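Local coordinates for protein isomaltodextranase (Arthrobacter globiformis, PDB 5AWO) that hydrolyses the alpha-1,6-glucosidic linkages of dextran-like polysaccharides, releasing isomaltose units one after another from the non-reducing chain ends, at residues Leu128-Arg132 / Ala133-Asp137; Pro146-Lys149 / Ile150-Val154; Leu365-Ala369 / Asp370-Gly374. All blocks are in the same frame, centred on the assembly; numbering follows the deposited sequence.

Contact 1 of 3, residues Leu128-Arg132 / Ala133-Asp137; sequences LWVHR and AAVED
His131 and Ala133 meet in a helix N-cap, where strand 129-131 passes straight into the short helix 132-135. The capping bond runs from Ala133 N to His131 ND1, 3.0 Å and nearly straight at 171°. The donor sits at the ring edge, in the ring plane. With CG turned away from the backbone N (chi1 -156°), the ring swings forward beside the first helical turn. Its other nitrogen, NE2, is bonded to the carbonyl of Glu85, so both ring nitrogens are used.

Backbone bonds form the turn itself. His131 O accepts from Val135 N at 3.1 Å, and weakly from Ala134 N. Arg132 O takes Glu136 N at 2.9 Å.

One salt bridge lies on the outer side. Arg132 NE reaches Glu136 OE2 at 3.0 Å. The oxygen lies in the guanidinium plane, while the N-H comes to it from the syn side, tilted out of the carboxylate plane. The two flat groups are turned 78° apart. Arg132 NH1 goes instead to the carbonyl of Asn167.

Apolar contact is small: Val130 CG1 meets Val135 CG2 at 3.8 Å, the two side chains crossing at about a right angle. Both valines also touch Val154.

The cap uses ND1 as an acceptor and NE2 as a donor. This is consistent with a neutral imidazole carrying its proton on NE2, held in one orientation from both ends.

Contact 2 of 3, residues Pro146-Lys149 / Ile150-Val154; sequences PDVK and IADLV
Lys149 folds back on itself to meet Asp152: its chain is bent about CG-CD and again about CD-CE (chi3 -60°, chi4 -57°), which brings NZ round to the carboxylate. Asp152 CG lies opposite the carbonyl carbon (chi1 -61°), beside its own backbone N, a setting that turns the carboxylate back toward Lys149.

The two residues then meet three times. Lys149 NZ forms a salt bridge with Asp152 OD2 at 2.7 Å, on the syn lone pair of that oxygen. Lys149 N gives a second bond to Asp152 OD2, 2.9 Å long, from above the carboxylate plane. In return, Asp152 N donates to Lys149 O at 2.9 Å.

Apolar packing accompanies this polar pair. Val148 CG1 touches Leu153 CD2 and Asp152 CB, both at 3.9 Å. Val148 and Leu153 cross at about a right angle, and both also rest on Val142 of strand 141-142.

The exchange of bonds between Lys149 and Asp152 ties the start of the turn to its end. One carboxylate oxygen takes both a backbone N-H and an ammonium group, and this would be expected to keep Asp152 ionised.

Contact 3 of 3, residues Leu365-Ala369 / Asp370-Gly374; sequences LQLNA and DGLVG
The amide of Gln366 and the carboxylate of Asp370 meet one helical turn apart, their planes 47° from each other. Gln366 NE2 donates a hydrogen bond to Asp370 OD1 at 2.9 Å. The oxygen lies at the amide edge, in its plane, but the donor comes to the carboxylate from above its plane. The Gln366 chain is bent about CB-CG (chi2 68°), which curls the amide toward Asp370. The other carboxylate oxygen, OD2, makes a salt bridge with Arg464 of strand 460-466.

Asp370 N gives the last regular helical bond, to Gln366 O at 2.8 Å. A Schellman motif then ends the helix: Leu372 N bonds to Leu367 O at 3.0 Å, and Gly371 N to Asn368 O at 3.1 Å, with a weak bond to Leu367 O as well. Gly371 has positive phi (90°), and a CB here would be jammed against the carbonyl O of Asp370.

The apolar part of the contact is a single pair. Leu367 and Leu372 run side by side, pointing the same way, with Leu367 CB 4.0 Å from Leu372 CD2. Leu367 also touches Ile462.

With an alanine in place of this aspartate, the guanidinium of Arg464 would probably lose its carboxylate mate and the Gln366 amide would be freer to turn.

The carboxylate thus takes a neutral amide on one oxygen and a charged guanidinium on the other. It joins the last helical turn to the C-terminal beta sandwich.

Along the chain the order is contact 1, contact 2, contact 3. Contacts 1 and 2 are neighbours, with centres about 10 Å apart. They touch through Val130 and Ile150, through Val130 and Val154, and through the Val135 carbonyl and Ala151. Both belong to the excursion between barrel strands 120-124 and 197-200, and both pack against helix 179-192 and strand 169-172. Contact 3 lies across the chain's centre, its own centre about 41 Å from contact 1 and about 45 Å from contact 2. It ends helix 362-370, just before strand 375-378, the first along the chain of the antiparallel sheet that also holds strand 460-466. The first two thus shape a barrel outgrowth, while the third joins barrel to sandwich.

Contact 1 of 3, residues Leu128-Arg132 / Ala133-Asp137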
loop_
_atom_site.group_PDB
_atom_site.type_symbol
_atom_site.label_atom_id
_atom_site.label_comp_id
_atom_site.label_asym_id
_atom_site.label_seq_id
_atom_site.Cartn_x
_atom_site.Cartn_y
_atom_site.Cartn_z
ATOM N N LEU A 128 -15.101 -12.522 8.352
ATOM C CA LEU A 128 -15.674 -12.637 9.682
ATOM C C LEU A 128 -17.162 -12.322 9.730
ATOM O O LEU A 128 -17.771 -12.332 10.813
ATOM C CB LEU A 128 -14.895 -11.818 10.722
ATOM C CG LEU A 128 -13.844 -12.752 11.370
ATOM C CD1 LEU A 128 -12.674 -12.997 10.455
ATOM C CD2 LEU A 128 -13.350 -12.173 12.674
ATOM N N TRP A 129 -17.764 -12.029 8.584
ATOM C CA TRP A 129 -19.200 -11.908 8.491
ATOM C C TRP A 129 -19.786 -13.301 8.351
ATOM O O TRP A 129 -19.274 -14.117 7.552
ATOM C CB TRP A 129 -19.668 -11.031 7.316
ATOM C CG TRP A 129 -19.532 -9.551 7.550
ATOM C CD1 TRP A 129 -19.653 -8.895 8.723
ATOM C CD2 TRP A 129 -19.259 -8.565 6.559
ATOM N NE1 TRP A 129 -19.462 -7.529 8.527
ATOM C CE2 TRP A 129 -19.209 -7.314 7.206
ATOM C CE3 TRP A 129 -19.063 -8.617 5.179
ATOM C CZ2 TRP A 129 -18.972 -6.123 6.518
ATOM C CZ3 TRP A 129 -18.789 -7.440 4.498
ATOM C CH2 TRP A 129 -18.746 -6.204 5.171
ATOM N N VAL A 130 -20.865 -13.545 9.085
ATOM C CA VAL A 130 -21.632 -14.773 8.951
ATOM C C VAL A 130 -23.080 -14.375 8.697
ATOM O O VAL A 130 -23.696 -13.698 9.550
ATOM C CB VAL A 130 -21.518 -15.623 10.239
ATOM C CG1 VAL A 130 -22.154 -16.979 10.016
ATOM C CG2 VAL A 130 -20.070 -15.780 10.689
ATOM N N HIS A 131 -23.643 -14.761 7.569
ATOM C CA HIS A 131 -24.986 -14.286 7.249
ATOM C C HIS A 131 -26.032 -14.946 8.139
ATOM O O HIS A 131 -25.987 -16.155 8.359
ATOM C CB HIS A 131 -25.357 -14.513 5.785
ATOM C CG HIS A 131 -26.406 -13.570 5.311
ATOM N ND1 HIS A 131 -27.728 -13.659 5.699
ATOM C CD2 HIS A 131 -26.306 -12.419 4.606
ATOM C CE1 HIS A 131 -28.411 -12.663 5.167
ATOM N NE2 HIS A 131 -27.562 -11.883 4.515
ATOM N N ARG A 132 -27.002 -14.170 8.602
ATOM C CA ARG A 132 -28.079 -14.700 9.425
ATOM C C ARG A 132 -28.809 -15.859 8.722
ATOM O O ARG A 132 -29.214 -16.818 9.381
ATOM C CB ARG A 132 -29.061 -13.587 9.783
ATOM C CG ARG A 132 -30.148 -13.967 10.748
ATOM C CD ARG A 132 -30.943 -12.719 11.077
ATOM N NE ARG A 132 -32.056 -12.978 11.978
ATOM C CZ ARG A 132 -32.727 -12.038 12.637
ATOM N NH1 ARG A 132 -32.405 -10.758 12.501
ATOM N NH2 ARG A 132 -33.736 -12.380 13.442
ATOM N N ALA A 133 -28.955 -15.808 7.412
ATOM C CA ALA A 133 -29.639 -16.890 6.674
ATOM C C ALA A 133 -28.865 -18.204 6.775
ATOM O O ALA A 133 -29.448 -19.306 6.737
ATOM C CB ALA A 133 -29.845 -16.505 5.218
ATOM N N ALA A 134 -27.543 -18.112 6.847
ATOM C CA ALA A 134 -26.747 -19.325 6.971
ATOM C C ALA A 134 -26.820 -19.861 8.395
ATOM O O ALA A 134 -26.882 -21.079 8.602
ATOM C CB ALA A 134 -25.301 -19.072 6.565
ATOM N N VAL A 135 -26.773 -18.971 9.373
ATOM C CA VAL A 135 -26.987 -19.328 10.777
ATOM C C VAL A 135 -28.315 -20.058 10.977
ATOM O O VAL A 135 -28.378 -21.041 11.726
ATOM C CB VAL A 135 -26.880 -18.070 11.676
ATOM C CG1 VAL A 135 -27.439 -18.334 13.075
ATOM C CG2 VAL A 135 -25.429 -17.632 11.756
ATOM N N GLU A 136 -29.344 -19.597 10.284
ATOM C CA GLU A 136 -30.711 -20.100 10.455
ATOM C C GLU A 136 -30.971 -21.400 9.704
ATOM O O GLU A 136 -32.033 -21.995 9.866
ATOM C CB GLU A 136 -31.707 -19.000 10.058
ATOM C CG GLU A 136 -31.731 -17.923 11.125
ATOM C CD GLU A 136 -32.585 -16.724 10.779
ATOM O OE1 GLU A 136 -33.100 -16.650 9.650
ATOM O OE2 GLU A 136 -32.692 -15.846 11.644
ATOM N N ASP A 137 -30.011 -21.856 8.911
ATOM C CA ASP A 137 -30.130 -23.110 8.175
ATOM C C ASP A 137 -29.207 -24.130 8.834
ATOM O O ASP A 137 -27.992 -24.172 8.606
ATOM C CB ASP A 137 -29.785 -22.897 6.698
ATOM C CG ASP A 137 -30.017 -24.137 5.845
ATOM O OD1 ASP A 137 -30.031 -25.252 6.391
ATOM O OD2 ASP A 137 -30.174 -23.991 4.621
#

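Contact 2 of 3, residues Pro146-Lys149 / Ile150-Val154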
loop_
_atom_site.group_PDB
_atom_site.type_symbol
_atom_site.label_atom_id
_atom_site.label_comp_id
_atom_site.label_asym_id
_atom_site.label_seq_id
_atom_site.Cartn_x
_atom_site.Cartn_y
_atom_site.Cartn_z
ATOM N N PRO A 146 -17.750 -30.923 9.742
ATOM C CA PRO A 146 -19.192 -31.248 9.745
ATOM C C PRO A 146 -19.805 -31.255 11.143
ATOM O O PRO A 146 -21.027 -31.203 11.268
ATOM C CB PRO A 146 -19.235 -32.629 9.077
ATOM C CG PRO A 146 -17.896 -33.209 9.391
ATOM C CD PRO A 146 -16.945 -32.047 9.229
ATOM N N ASP A 147 -18.958 -31.285 12.171
ATOM C CA ASP A 147 -19.392 -31.177 13.557
ATOM C C ASP A 147 -19.784 -29.761 13.997
ATOM O O ASP A 147 -20.292 -29.583 15.098
ATOM C CB ASP A 147 -18.322 -31.745 14.483
ATOM C CG ASP A 147 -16.972 -31.005 14.364
ATOM O OD1 ASP A 147 -16.555 -30.679 13.228
ATOM O OD2 ASP A 147 -16.300 -30.777 15.401
ATOM N N VAL A 148 -19.485 -28.747 13.185
ATOM C CA VAL A 148 -19.775 -27.357 13.552
ATOM C C VAL A 148 -20.793 -26.783 12.570
ATOM O O VAL A 148 -20.488 -26.561 11.400
ATOM C CB VAL A 148 -18.513 -26.486 13.561
ATOM C CG1 VAL A 148 -18.835 -25.065 14.036
ATOM C CG2 VAL A 148 -17.437 -27.095 14.451
ATOM N N LYS A 149 -22.015 -26.538 13.028
ATOM C CA LYS A 149 -23.003 -25.833 12.212
ATOM C C LYS A 149 -22.571 -24.372 12.099
ATOM O O LYS A 149 -21.927 -23.845 13.000
ATOM C CB LYS A 149 -24.375 -25.889 12.861
ATOM C CG LYS A 149 -24.969 -27.298 12.922
ATOM C CD LYS A 149 -26.233 -27.342 13.759
ATOM C CE LYS A 149 -25.991 -26.903 15.196
ATOM N NZ LYS A 149 -24.951 -27.714 15.897
ATOM N N ILE A 150 -22.947 -23.725 11.011
ATOM C CA ILE A 150 -22.686 -22.276 10.894
ATOM C C ILE A 150 -23.297 -21.539 12.083
ATOM O O ILE A 150 -22.717 -20.598 12.615
ATOM C CB ILE A 150 -23.151 -21.754 9.538
ATOM C CG1 ILE A 150 -22.423 -22.461 8.388
ATOM C CG2 ILE A 150 -22.924 -20.247 9.441
ATOM C CD1 ILE A 150 -20.922 -22.483 8.515
ATOM N N ALA A 151 -24.452 -22.039 12.560
ATOM C CA ALA A 151 -25.106 -21.514 13.751
ATOM C C ALA A 151 -24.235 -21.498 15.008
ATOM O O ALA A 151 -24.455 -20.667 15.892
ATOM C CB ALA A 151 -26.372 -22.307 14.045
ATOM N N ASP A 152 -23.264 -22.418 15.081
ATOM C CA ASP A 152 -22.382 -22.598 16.220
ATOM C C ASP A 152 -21.184 -21.615 16.225
ATOM O O ASP A 152 -20.327 -21.688 17.087
ATOM C CB ASP A 152 -21.831 -24.058 16.243
ATOM C CG ASP A 152 -22.926 -25.133 16.375
ATOM O OD1 ASP A 152 -23.967 -24.876 16.998
ATOM O OD2 ASP A 152 -22.740 -26.251 15.846
ATOM N N LEU A 153 -21.133 -20.702 15.254
ATOM C CA LEU A 153 -20.014 -19.759 15.109
ATOM C C LEU A 153 -20.249 -18.369 15.684
ATOM O O LEU A 153 -19.344 -17.537 15.657
ATOM C CB LEU A 153 -19.712 -19.582 13.609
ATOM C CG LEU A 153 -19.157 -20.824 12.908
ATOM C CD1 LEU A 153 -18.983 -20.509 11.426
ATOM C CD2 LEU A 153 -17.863 -21.311 13.527
ATOM N N VAL A 154 -21.458 -18.094 16.157
ATOM C CA VAL A 154 -21.828 -16.730 16.543
ATOM C C VAL A 154 -22.357 -16.612 17.972
ATOM O O VAL A 154 -22.930 -17.551 18.527
ATOM C CB VAL A 154 -22.849 -16.154 15.553
ATOM C CG1 VAL A 154 -22.268 -16.212 14.146
ATOM C CG2 VAL A 154 -24.200 -16.853 15.624
#

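Contact 3 of 3, residues Leu365-Ala369 / Asp370-Gly374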
loop_
_atom_site.group_PDB
_atom_site.type_symbol
_atom_site.label_atom_id
_atom_site.label_comp_id
_atom_site.label_asym_id
_atom_site.label_seq_id
_atom_site.Cartn_x
_atom_site.Cartn_y
_atom_site.Cartn_z
ATOM N N LEU A 365 0.991 6.078 -16.180
ATOM C CA LEU A 365 0.804 4.664 -15.834
ATOM C C LEU A 365 2.141 3.935 -15.716
ATOM O O LEU A 365 2.282 3.030 -14.872
ATOM C CB LEU A 365 -0.107 3.935 -16.813
ATOM C CG LEU A 365 -1.586 4.365 -16.760
ATOM C CD1 LEU A 365 -2.348 3.731 -17.919
ATOM C CD2 LEU A 365 -2.218 4.039 -15.420
ATOM N N GLN A 366 3.104 4.293 -16.556
ATOM C CA GLN A 366 4.368 3.588 -16.534
ATOM C C GLN A 366 5.018 3.702 -15.170
ATOM O O GLN A 366 5.690 2.768 -14.738
ATOM C CB GLN A 366 5.292 4.092 -17.634
ATOM C CG GLN A 366 6.478 3.173 -17.878
ATOM C CD GLN A 366 6.059 1.849 -18.466
ATOM O OE1 GLN A 366 5.298 1.813 -19.423
ATOM N NE2 GLN A 366 6.523 0.742 -17.870
ATOM N N LEU A 367 4.829 4.819 -14.456
ATOM C CA LEU A 367 5.358 4.945 -13.093
ATOM C C LEU A 367 4.773 3.857 -12.175
ATOM O O LEU A 367 5.475 3.199 -11.403
ATOM C CB LEU A 367 5.069 6.319 -12.502
ATOM C CG LEU A 367 5.832 7.498 -13.100
ATOM C CD1 LEU A 367 5.310 8.823 -12.564
ATOM C CD2 LEU A 367 7.332 7.409 -12.854
ATOM N N ASN A 368 3.473 3.657 -12.289
ATOM C CA ASN A 368 2.807 2.577 -11.558
ATOM C C ASN A 368 3.296 1.189 -11.963
ATOM O O ASN A 368 3.611 0.368 -11.100
ATOM C CB ASN A 368 1.282 2.712 -11.646
ATOM C CG ASN A 368 0.555 1.433 -11.248
ATOM O OD1 ASN A 368 0.429 0.532 -12.053
ATOM N ND2 ASN A 368 0.052 1.359 -10.018
ATOM N N ALA A 369 3.419 0.946 -13.267
ATOM C CA ALA A 369 3.931 -0.348 -13.746
ATOM C C ALA A 369 5.331 -0.609 -13.244
ATOM O O ALA A 369 5.659 -1.772 -12.885
ATOM C CB ALA A 369 3.933 -0.421 -15.269
ATOM N N ASP A 370 6.161 0.432 -13.231
ATOM C CA ASP A 370 7.568 0.275 -12.805
ATOM C C ASP A 370 7.705 0.150 -11.280
ATOM O O ASP A 370 8.788 -0.173 -10.764
ATOM C CB ASP A 370 8.461 1.400 -13.349
ATOM C CG ASP A 370 8.575 1.400 -14.893
ATOM O OD1 ASP A 370 8.165 0.398 -15.529
ATOM O OD2 ASP A 370 9.034 2.429 -15.438
ATOM N N GLY A 371 6.637 0.401 -10.531
ATOM C CA GLY A 371 6.635 0.208 -9.069
ATOM C C GLY A 371 7.054 1.418 -8.267
ATOM O O GLY A 371 7.739 1.306 -7.251
ATOM N N LEU A 372 6.636 2.614 -8.732
ATOM C CA LEU A 372 6.866 3.804 -7.963
ATOM C C LEU A 372 6.069 3.784 -6.668
ATOM O O LEU A 372 4.846 3.618 -6.667
ATOM C CB LEU A 372 6.444 5.051 -8.748
ATOM C CG LEU A 372 6.552 6.365 -7.969
ATOM C CD1 LEU A 372 8.009 6.697 -7.641
ATOM C CD2 LEU A 372 5.891 7.494 -8.751
ATOM N N VAL A 373 6.782 3.980 -5.569
ATOM C CA VAL A 373 6.175 4.245 -4.256
ATOM C C VAL A 373 6.886 5.471 -3.689
ATOM O O VAL A 373 8.022 5.368 -3.201
ATOM C CB VAL A 373 6.320 3.036 -3.285
ATOM C CG1 VAL A 373 5.687 3.344 -1.936
ATOM C CG2 VAL A 373 5.734 1.783 -3.898
ATOM N N GLY A 374 6.253 6.640 -3.798
ATOM C CA GLY A 374 6.851 7.886 -3.326
ATOM C C GLY A 374 6.694 8.066 -1.842
ATOM O O GLY A 374 5.842 7.411 -1.201
#